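Local coordinates for protein tRNA-splicing ligase RtcB (Thermus thermophilus, PDB 2EPG) that probably joins RNA ends carrying a 3'-phosphate or 2',3'-cyclic phosphate to 5'-hydroxyl ends, using GTP and manganese, at residues F13-P25 / D33-D45. Residues are numbered along the deposited sequence; the frame is centred on the assembly and turned at random.
Sequences FFEKIAPYTYRIP and DAVFFASKEILKD
Strands 21-24 and 34-37 form an antiparallel beta hairpin near the N-terminus, with Tyr22 and Phe36 a hydrogen-bonded pair. Phe36 N gives to Tyr22 O and Tyr22 N returns a bond to Phe36 O, each 2.8 Å; Ile24 and Ala34 repeat this exchange.

The face bearing Tyr22, Ile24, Ala34 and Phe36 holds an aromatic cluster with Phe14. With chi1 at 65°, the Phe36 ring turns back across the neighbouring strand, where Tyr22 CB sits over its face, 3.6 Å from the centroid, a CH-pi contact. The same ring drives its CZ edge into the face of Phe14, a T-shaped pair with planes at 83°, while Ile24 CG1 meets its rim. Flat, apolar phenylalanine suits a place where both face and edge are packed.

Helix 40-48 closes this layer. Leu43 divides its branches, CD2 reaching Phe14 CZ at 3.8 Å and CD1 lying over the face of the Tyr22 ring at its CZ end. Tyrosine fits because its OH gives the buried ring a polar end, accepting a bond from exposed Lys40 NZ at 3.1 Å.

At the other end, Arg23 holds Asp33 side-on: NE and NH1 both reach OD2 at 3.1 Å, from one side of the carboxylate plane, although OD2 lies in the guanidinium plane. Arg23 NH2 makes a longer salt bridge to Glu15 OE2 (3.5 Å), completing a three-residue network, while Arg26 N binds Asp33 OD1.

Strand 70-73 pairs alongside 34-37. With strand 15-18, the hairpin makes an antiparallel beta meander, its Tyr22/Phe36 face under helices 40-48 and 52-60, its Thr21/Phe37 face against helix 462-470.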
ATOM      1  N   PHE A  13       5.683 -12.137  27.787  1.00 70.34           N
ATOM      2  CA  PHE A  13       4.944 -10.884  27.822  1.00 65.58           C
ATOM      3  C   PHE A  13       3.803 -10.822  26.806  1.00 62.81           C
ATOM      4  O   PHE A  13       3.303  -9.740  26.491  1.00 61.47           O
ATOM      5  CB  PHE A  13       5.903  -9.704  27.626  1.00 64.71           C
ATOM      6  CG  PHE A  13       6.614  -9.708  26.305  1.00 63.83           C
ATOM      7  CD1 PHE A  13       6.157  -8.918  25.253  1.00 62.81           C
ATOM      8  CD2 PHE A  13       7.744 -10.501  26.113  1.00 62.41           C
ATOM      9  CE1 PHE A  13       6.816  -8.914  24.028  1.00 62.97           C
ATOM     10  CE2 PHE A  13       8.414 -10.508  24.893  1.00 62.71           C
ATOM     11  CZ  PHE A  13       7.949  -9.711  23.846  1.00 63.41           C
ATOM     12  N   PHE A  14       3.397 -11.986  26.300  1.00 59.51           N
ATOM     13  CA  PHE A  14       2.291 -12.072  25.351  1.00 56.86           C
ATOM     14  C   PHE A  14       1.654 -13.459  25.319  1.00 55.13           C
ATOM     15  O   PHE A  14       2.358 -14.465  25.279  1.00 55.07           O
ATOM     16  CB  PHE A  14       2.743 -11.652  23.939  1.00 56.21           C
ATOM     17  CG  PHE A  14       3.780 -12.550  23.312  1.00 55.34           C
ATOM     18  CD1 PHE A  14       3.433 -13.794  22.798  1.00 55.76           C
ATOM     19  CD2 PHE A  14       5.096 -12.123  23.185  1.00 55.23           C
ATOM     20  CE1 PHE A  14       4.383 -14.599  22.161  1.00 56.39           C
ATOM     21  CE2 PHE A  14       6.055 -12.915  22.553  1.00 55.45           C
ATOM     22  CZ  PHE A  14       5.698 -14.156  22.038  1.00 56.69           C
ATOM     23  N   GLU A  15       0.323 -13.503  25.362  1.00 52.92           N
ATOM     24  CA  GLU A  15      -0.414 -14.764  25.327  1.00 51.28           C
ATOM     25  C   GLU A  15      -1.118 -14.955  23.978  1.00 51.22           C
ATOM     26  O   GLU A  15      -1.331 -13.996  23.236  1.00 48.39           O
ATOM     27  CB  GLU A  15      -1.449 -14.835  26.475  1.00 51.66           C
ATOM     28  CG  GLU A  15      -2.570 -13.764  26.485  1.00 51.10           C
ATOM     29  CD  GLU A  15      -3.874 -14.265  27.165  1.00 53.27           C
ATOM     30  OE1 GLU A  15      -3.871 -15.392  27.724  1.00 50.11           O
ATOM     31  OE2 GLU A  15      -4.905 -13.538  27.136  1.00 49.15           O
ATOM     32  N   LYS A  16      -1.472 -16.198  23.658  1.00 49.90           N
ATOM     33  CA  LYS A  16      -2.161 -16.488  22.405  1.00 48.56           C
ATOM     34  C   LYS A  16      -3.662 -16.454  22.660  1.00 47.95           C
ATOM     35  O   LYS A  16      -4.164 -17.092  23.592  1.00 48.65           O
ATOM     36  CB  LYS A  16      -1.746 -17.859  21.881  1.00 52.20           C
ATOM     37  CG  LYS A  16      -2.277 -18.205  20.495  1.00 52.61           C
ATOM     38  CD  LYS A  16      -1.722 -19.551  20.042  1.00 53.40           C
ATOM     39  CE  LYS A  16      -2.234 -19.950  18.677  1.00 51.36           C
ATOM     40  NZ  LYS A  16      -1.650 -21.235  18.237  1.00 51.95           N
ATOM     41  N   ILE A  17      -4.380 -15.702  21.836  1.00 44.90           N
ATOM     42  CA  ILE A  17      -5.818 -15.573  21.993  1.00 43.42           C
ATOM     43  C   ILE A  17      -6.619 -16.252  20.894  1.00 40.47           C
ATOM     44  O   ILE A  17      -7.824 -16.447  21.019  1.00 39.27           O
ATOM     45  CB  ILE A  17      -6.202 -14.080  22.084  1.00 46.50           C
ATOM     46  CG1 ILE A  17      -5.829 -13.559  23.471  1.00 46.88           C
ATOM     47  CG2 ILE A  17      -7.695 -13.877  21.800  1.00 48.48           C
ATOM     48  CD1 ILE A  17      -6.315 -12.149  23.737  1.00 51.39           C
ATOM     49  N   ALA A  18      -5.946 -16.622  19.815  1.00 39.51           N
ATOM     50  CA  ALA A  18      -6.620 -17.274  18.705  1.00 37.79           C
ATOM     51  C   ALA A  18      -5.578 -17.801  17.750  1.00 36.83           C
ATOM     52  O   ALA A  18      -4.410 -17.469  17.861  1.00 37.41           O
ATOM     53  CB  ALA A  18      -7.514 -16.279  17.989  1.00 36.44           C
ATOM     54  N   PRO A  19      -5.984 -18.639  16.791  1.00 37.70           N
ATOM     55  CA  PRO A  19      -4.972 -19.138  15.863  1.00 37.88           C
ATOM     56  C   PRO A  19      -4.226 -17.953  15.244  1.00 39.38           C
ATOM     57  O   PRO A  19      -4.833 -16.929  14.922  1.00 40.22           O
ATOM     58  CB  PRO A  19      -5.804 -19.923  14.848  1.00 37.54           C
ATOM     59  CG  PRO A  19      -6.903 -20.470  15.696  1.00 38.81           C
ATOM     60  CD  PRO A  19      -7.286 -19.286  16.561  1.00 36.76           C
ATOM     61  N   TYR A  20      -2.911 -18.091  15.104  1.00 38.51           N
ATOM     62  CA  TYR A  20      -2.060 -17.049  14.541  1.00 39.18           C
ATOM     63  C   TYR A  20      -2.262 -15.643  15.131  1.00 39.24           C
ATOM     64  O   TYR A  20      -1.842 -14.661  14.524  1.00 39.55           O
ATOM     65  CB  TYR A  20      -2.246 -16.980  13.017  1.00 40.59           C
ATOM     66  CG  TYR A  20      -2.051 -18.309  12.327  1.00 39.05           C
ATOM     67  CD1 TYR A  20      -3.046 -19.283  12.363  1.00 41.36           C
ATOM     68  CD2 TYR A  20      -0.860 -18.605  11.677  1.00 40.90           C
ATOM     69  CE1 TYR A  20      -2.860 -20.526  11.769  1.00 42.34           C
ATOM     70  CE2 TYR A  20      -0.652 -19.847  11.069  1.00 41.88           C
ATOM     71  CZ  TYR A  20      -1.660 -20.803  11.122  1.00 42.62           C
ATOM     72  OH  TYR A  20      -1.469 -22.033  10.538  1.00 43.32           O
ATOM     73  N   THR A  21      -2.862 -15.553  16.315  1.00 37.08           N
ATOM     74  CA  THR A  21      -3.129 -14.263  16.949  1.00 35.88           C
ATOM     75  C   THR A  21      -2.584 -14.169  18.386  1.00 39.49           C
ATOM     76  O   THR A  21      -2.958 -14.972  19.260  1.00 39.89           O
ATOM     77  CB  THR A  21      -4.643 -14.000  16.954  1.00 34.24           C
ATOM     78  OG1 THR A  21      -5.157 -14.192  15.625  1.00 32.74           O
ATOM     79  CG2 THR A  21      -4.953 -12.587  17.419  1.00 31.71           C
ATOM     80  N   TYR A  22      -1.718 -13.180  18.630  1.00 39.10           N
ATOM     81  CA  TYR A  22      -1.105 -12.969  19.950  1.00 38.58           C
ATOM     82  C   TYR A  22      -1.367 -11.589  20.546  1.00 38.41           C
ATOM     83  O   TYR A  22      -1.417 -10.577  19.840  1.00 37.51           O
ATOM     84  CB  TYR A  22       0.402 -13.203  19.870  1.00 41.97           C
ATOM     85  CG  TYR A  22       0.741 -14.571  19.319  1.00 45.12           C
ATOM     86  CD1 TYR A  22       0.590 -15.720  20.102  1.00 46.33           C
ATOM     87  CD2 TYR A  22       1.160 -14.724  17.994  1.00 47.92           C
ATOM     88  CE1 TYR A  22       0.845 -16.992  19.579  1.00 49.35           C
ATOM     89  CE2 TYR A  22       1.417 -15.989  17.453  1.00 48.99           C
ATOM     90  CZ  TYR A  22       1.257 -17.119  18.253  1.00 49.96           C
ATOM     91  OH  TYR A  22       1.506 -18.363  17.721  1.00 52.26           O
ATOM     92  N   ARG A  23      -1.505 -11.562  21.865  1.00 34.58           N
ATOM     93  CA  ARG A  23      -1.796 -10.353  22.595  1.00 36.68           C
ATOM     94  C   ARG A  23      -0.671  -9.997  23.570  1.00 37.12           C
ATOM     95  O   ARG A  23      -0.125 -10.867  24.251  1.00 36.24           O
ATOM     96  CB  ARG A  23      -3.111 -10.563  23.340  1.00 37.34           C
ATOM     97  CG  ARG A  23      -3.560  -9.451  24.225  1.00 38.27           C
ATOM     98  CD  ARG A  23      -4.319 -10.044  25.392  1.00 39.39           C
ATOM     99  NE  ARG A  23      -4.698  -8.993  26.312  1.00 42.30           N
ATOM    100  CZ  ARG A  23      -4.682  -9.094  27.632  1.00 38.64           C
ATOM    101  NH1 ARG A  23      -5.048  -8.050  28.350  1.00 39.36           N
ATOM    102  NH2 ARG A  23      -4.309 -10.222  28.229  1.00 39.20           N
ATOM    103  N   ILE A  24      -0.299  -8.719  23.585  1.00 35.31           N
ATOM    104  CA  ILE A  24       0.717  -8.198  24.497  1.00 33.64           C
ATOM    105  C   ILE A  24      -0.113  -7.401  25.484  1.00 32.88           C
ATOM    106  O   ILE A  24      -0.532  -6.280  25.195  1.00 31.76           O
ATOM    107  CB  ILE A  24       1.697  -7.246  23.786  1.00 33.22           C
ATOM    108  CG1 ILE A  24       2.521  -8.024  22.761  1.00 32.28           C
ATOM    109  CG2 ILE A  24       2.597  -6.556  24.814  1.00 33.57           C
ATOM    110  CD1 ILE A  24       3.265  -7.152  21.776  1.00 30.74           C
ATOM    111  N   PRO A  25      -0.389  -7.974  26.656  1.00 33.54           N
ATOM    112  CA  PRO A  25      -1.197  -7.194  27.592  1.00 34.10           C
ATOM    113  C   PRO A  25      -0.567  -5.864  28.016  1.00 35.28           C
ATOM    114  O   PRO A  25       0.653  -5.733  28.128  1.00 33.97           O
ATOM    115  CB  PRO A  25      -1.446  -8.174  28.746  1.00 35.23           C
ATOM    116  CG  PRO A  25      -0.310  -9.147  28.644  1.00 36.61           C
ATOM    117  CD  PRO A  25      -0.102  -9.323  27.171  1.00 34.89           C
ATOM    118  N   ASP A  33      -3.681  -2.531  25.070  1.00 26.50           N
ATOM    119  CA  ASP A  33      -3.038  -3.781  24.718  1.00 27.04           C
ATOM    120  C   ASP A  33      -2.541  -3.633  23.272  1.00 27.32           C
ATOM    121  O   ASP A  33      -2.989  -2.754  22.529  1.00 27.79           O
ATOM    122  CB  ASP A  33      -4.049  -4.942  24.690  1.00 25.79           C
ATOM    123  CG  ASP A  33      -4.561  -5.343  26.064  1.00 29.51           C
ATOM    124  OD1 ASP A  33      -3.933  -4.989  27.081  1.00 28.98           O
ATOM    125  OD2 ASP A  33      -5.603  -6.045  26.113  1.00 29.93           O
ATOM    126  N   ALA A  34      -1.632  -4.510  22.876  1.00 25.52           N
ATOM    127  CA  ALA A  34      -1.168  -4.560  21.507  1.00 28.22           C
ATOM    128  C   ALA A  34      -1.536  -5.984  21.064  1.00 30.15           C
ATOM    129  O   ALA A  34      -1.603  -6.899  21.891  1.00 30.26           O
ATOM    130  CB  ALA A  34       0.333  -4.364  21.436  1.00 28.12           C
ATOM    131  N   VAL A  35      -1.808  -6.171  19.781  1.00 27.99           N
ATOM    132  CA  VAL A  35      -2.115  -7.496  19.269  1.00 29.56           C
ATOM    133  C   VAL A  35      -1.351  -7.681  17.972  1.00 31.36           C
ATOM    134  O   VAL A  35      -1.307  -6.770  17.148  1.00 33.90           O
ATOM    135  CB  VAL A  35      -3.638  -7.664  18.993  1.00 29.16           C
ATOM    136  CG1 VAL A  35      -3.869  -8.862  18.080  1.00 31.44           C
ATOM    137  CG2 VAL A  35      -4.402  -7.833  20.298  1.00 28.12           C
ATOM    138  N   PHE A  36      -0.715  -8.835  17.792  1.00 33.51           N
ATOM    139  CA  PHE A  36       0.007  -9.097  16.548  1.00 33.53           C
ATOM    140  C   PHE A  36      -0.321 -10.481  16.000  1.00 34.00           C
ATOM    141  O   PHE A  36      -0.645 -11.402  16.751  1.00 34.13           O
ATOM    142  CB  PHE A  36       1.533  -8.927  16.707  1.00 34.32           C
ATOM    143  CG  PHE A  36       2.183  -9.916  17.639  1.00 36.31           C
ATOM    144  CD1 PHE A  36       2.225  -9.678  19.010  1.00 35.92           C
ATOM    145  CD2 PHE A  36       2.780 -11.069  17.140  1.00 36.33           C
ATOM    146  CE1 PHE A  36       2.854 -10.575  19.877  1.00 38.52           C
ATOM    147  CE2 PHE A  36       3.412 -11.979  17.994  1.00 38.17           C
ATOM    148  CZ  PHE A  36       3.451 -11.731  19.370  1.00 38.16           C
ATOM    149  N   PHE A  37      -0.271 -10.610  14.679  1.00 33.79           N
ATOM    150  CA  PHE A  37      -0.577 -11.872  14.032  1.00 34.71           C
ATOM    151  C   PHE A  37       0.717 -12.541  13.585  1.00 36.28           C
ATOM    152  O   PHE A  37       1.592 -11.896  13.006  1.00 35.80           O
ATOM    153  CB  PHE A  37      -1.517 -11.635  12.836  1.00 32.77           C
ATOM    154  CG  PHE A  37      -2.742 -10.820  13.177  1.00 30.27           C
ATOM    155  CD1 PHE A  37      -2.735  -9.434  13.052  1.00 30.08           C
ATOM    156  CD2 PHE A  37      -3.886 -11.435  13.668  1.00 29.88           C
ATOM    157  CE1 PHE A  37      -3.849  -8.674  13.412  1.00 28.41           C
ATOM    158  CE2 PHE A  37      -5.007 -10.690  14.035  1.00 30.45           C
ATOM    159  CZ  PHE A  37      -4.990  -9.306  13.909  1.00 28.28           C
ATOM    160  N   ALA A  38       0.852 -13.836  13.857  1.00 39.20           N
ATOM    161  CA  ALA A  38       2.070 -14.529  13.463  1.00 42.41           C
ATOM    162  C   ALA A  38       1.954 -16.046  13.463  1.00 44.53           C
ATOM    163  O   ALA A  38       0.975 -16.611  13.939  1.00 44.13           O
ATOM    164  CB  ALA A  38       3.211 -14.104  14.367  1.00 44.10           C
ATOM    165  N   SER A  39       2.976 -16.695  12.913  1.00 48.66           N
ATOM    166  CA  SER A  39       3.036 -18.156  12.819  1.00 51.00           C
ATOM    167  C   SER A  39       3.890 -18.686  13.946  1.00 51.99           C
ATOM    168  O   SER A  39       4.583 -17.921  14.619  1.00 50.13           O
ATOM    169  CB  SER A  39       3.693 -18.592  11.502  1.00 49.94           C
ATOM    170  OG  SER A  39       2.840 -18.432  10.379  1.00 57.84           O
ATOM    171  N   LYS A  40       3.848 -20.001  14.146  1.00 54.83           N
ATOM    172  CA  LYS A  40       4.687 -20.609  15.165  1.00 56.73           C
ATOM    173  C   LYS A  40       6.102 -20.388  14.662  1.00 56.21           C
ATOM    174  O   LYS A  40       7.034 -20.201  15.440  1.00 55.96           O
ATOM    175  CB  LYS A  40       4.398 -22.108  15.301  1.00 59.26           C
ATOM    176  CG  LYS A  40       3.168 -22.401  16.150  1.00 62.88           C
ATOM    177  CD  LYS A  40       3.291 -21.683  17.496  1.00 64.19           C
ATOM    178  CE  LYS A  40       2.023 -21.773  18.324  1.00 64.79           C
ATOM    179  NZ  LYS A  40       2.098 -20.838  19.483  1.00 64.61           N
ATOM    180  N   GLU A  41       6.233 -20.380  13.341  1.00 56.29           N
ATOM    181  CA  GLU A  41       7.514 -20.177  12.690  1.00 57.13           C
ATOM    182  C   GLU A  41       7.939 -18.714  12.694  1.00 55.76           C
ATOM    183  O   GLU A  41       9.112 -18.402  12.884  1.00 55.15           O
ATOM    184  CB  GLU A  41       7.453 -20.701  11.256  1.00 60.25           C
ATOM    185  CG  GLU A  41       7.175 -22.195  11.166  1.00 64.84           C
ATOM    186  CD  GLU A  41       8.080 -23.025  12.079  1.00 67.55           C
ATOM    187  OE1 GLU A  41       7.805 -23.094  13.299  1.00 68.41           O
ATOM    188  OE2 GLU A  41       9.073 -23.602  11.579  1.00 70.04           O
ATOM    189  N   ILE A  42       6.983 -17.814  12.483  1.00 55.41           N
ATOM    190  CA  ILE A  42       7.288 -16.389  12.481  1.00 53.93           C
ATOM    191  C   ILE A  42       7.736 -15.942  13.873  1.00 53.56           C
ATOM    192  O   ILE A  42       8.648 -15.129  14.006  1.00 52.81           O
ATOM    193  CB  ILE A  42       6.064 -15.555  12.032  1.00 54.04           C
ATOM    194  CG1 ILE A  42       5.763 -15.850  10.557  1.00 54.05           C
ATOM    195  CG2 ILE A  42       6.327 -14.071  12.243  1.00 51.82           C
ATOM    196  CD1 ILE A  42       4.520 -15.191  10.028  1.00 53.98           C
ATOM    197  N   LEU A  43       7.095 -16.481  14.903  1.00 53.59           N
ATOM    198  CA  LEU A  43       7.450 -16.137  16.274  1.00 55.45           C
ATOM    199  C   LEU A  43       8.906 -16.464  16.526  1.00 57.01           C
ATOM    200  O   LEU A  43       9.584 -15.767  17.271  1.00 57.45           O
ATOM    201  CB  LEU A  43       6.597 -16.924  17.262  1.00 55.26           C
ATOM    202  CG  LEU A  43       5.229 -16.363  17.610  1.00 55.28           C
ATOM    203  CD1 LEU A  43       4.494 -17.365  18.485  1.00 57.12           C
ATOM    204  CD2 LEU A  43       5.398 -15.030  18.320  1.00 55.03           C
ATOM    205  N   LYS A  44       9.377 -17.541  15.905  1.00 59.56           N
ATOM    206  CA  LYS A  44      10.760 -17.972  16.063  1.00 61.23           C
ATOM    207  C   LYS A  44      11.663 -16.911  15.460  1.00 61.09           C
ATOM    208  O   LYS A  44      12.756 -16.648  15.956  1.00 60.76           O
ATOM    209  CB  LYS A  44      10.983 -19.315  15.355  1.00 62.99           C
ATOM    210  CG  LYS A  44      12.247 -20.051  15.795  1.00 66.22           C
ATOM    211  CD  LYS A  44      12.423 -21.371  15.045  1.00 67.89           C
ATOM    212  CE  LYS A  44      13.577 -22.209  15.619  1.00 70.24           C
ATOM    213  NZ  LYS A  44      14.933 -21.577  15.504  1.00 70.23           N
ATOM    214  N   ASP A  45      11.183 -16.295  14.390  1.00 61.40           N
ATOM    215  CA  ASP A  45      11.938 -15.263  13.702  1.00 63.23           C
ATOM    216  C   ASP A  45      12.053 -14.005  14.568  1.00 63.48           C
ATOM    217  O   ASP A  45      13.122 -13.399  14.665  1.00 63.28           O
ATOM    218  CB  ASP A  45      11.250 -14.934  12.379  1.00 65.94           C
ATOM    219  CG  ASP A  45      12.204 -14.369  11.354  1.00 67.67           C
ATOM    220  OD1 ASP A  45      12.894 -13.371  11.665  1.00 69.03           O
ATOM    221  OD2 ASP A  45      12.261 -14.924  10.236  1.00 69.28           O
TER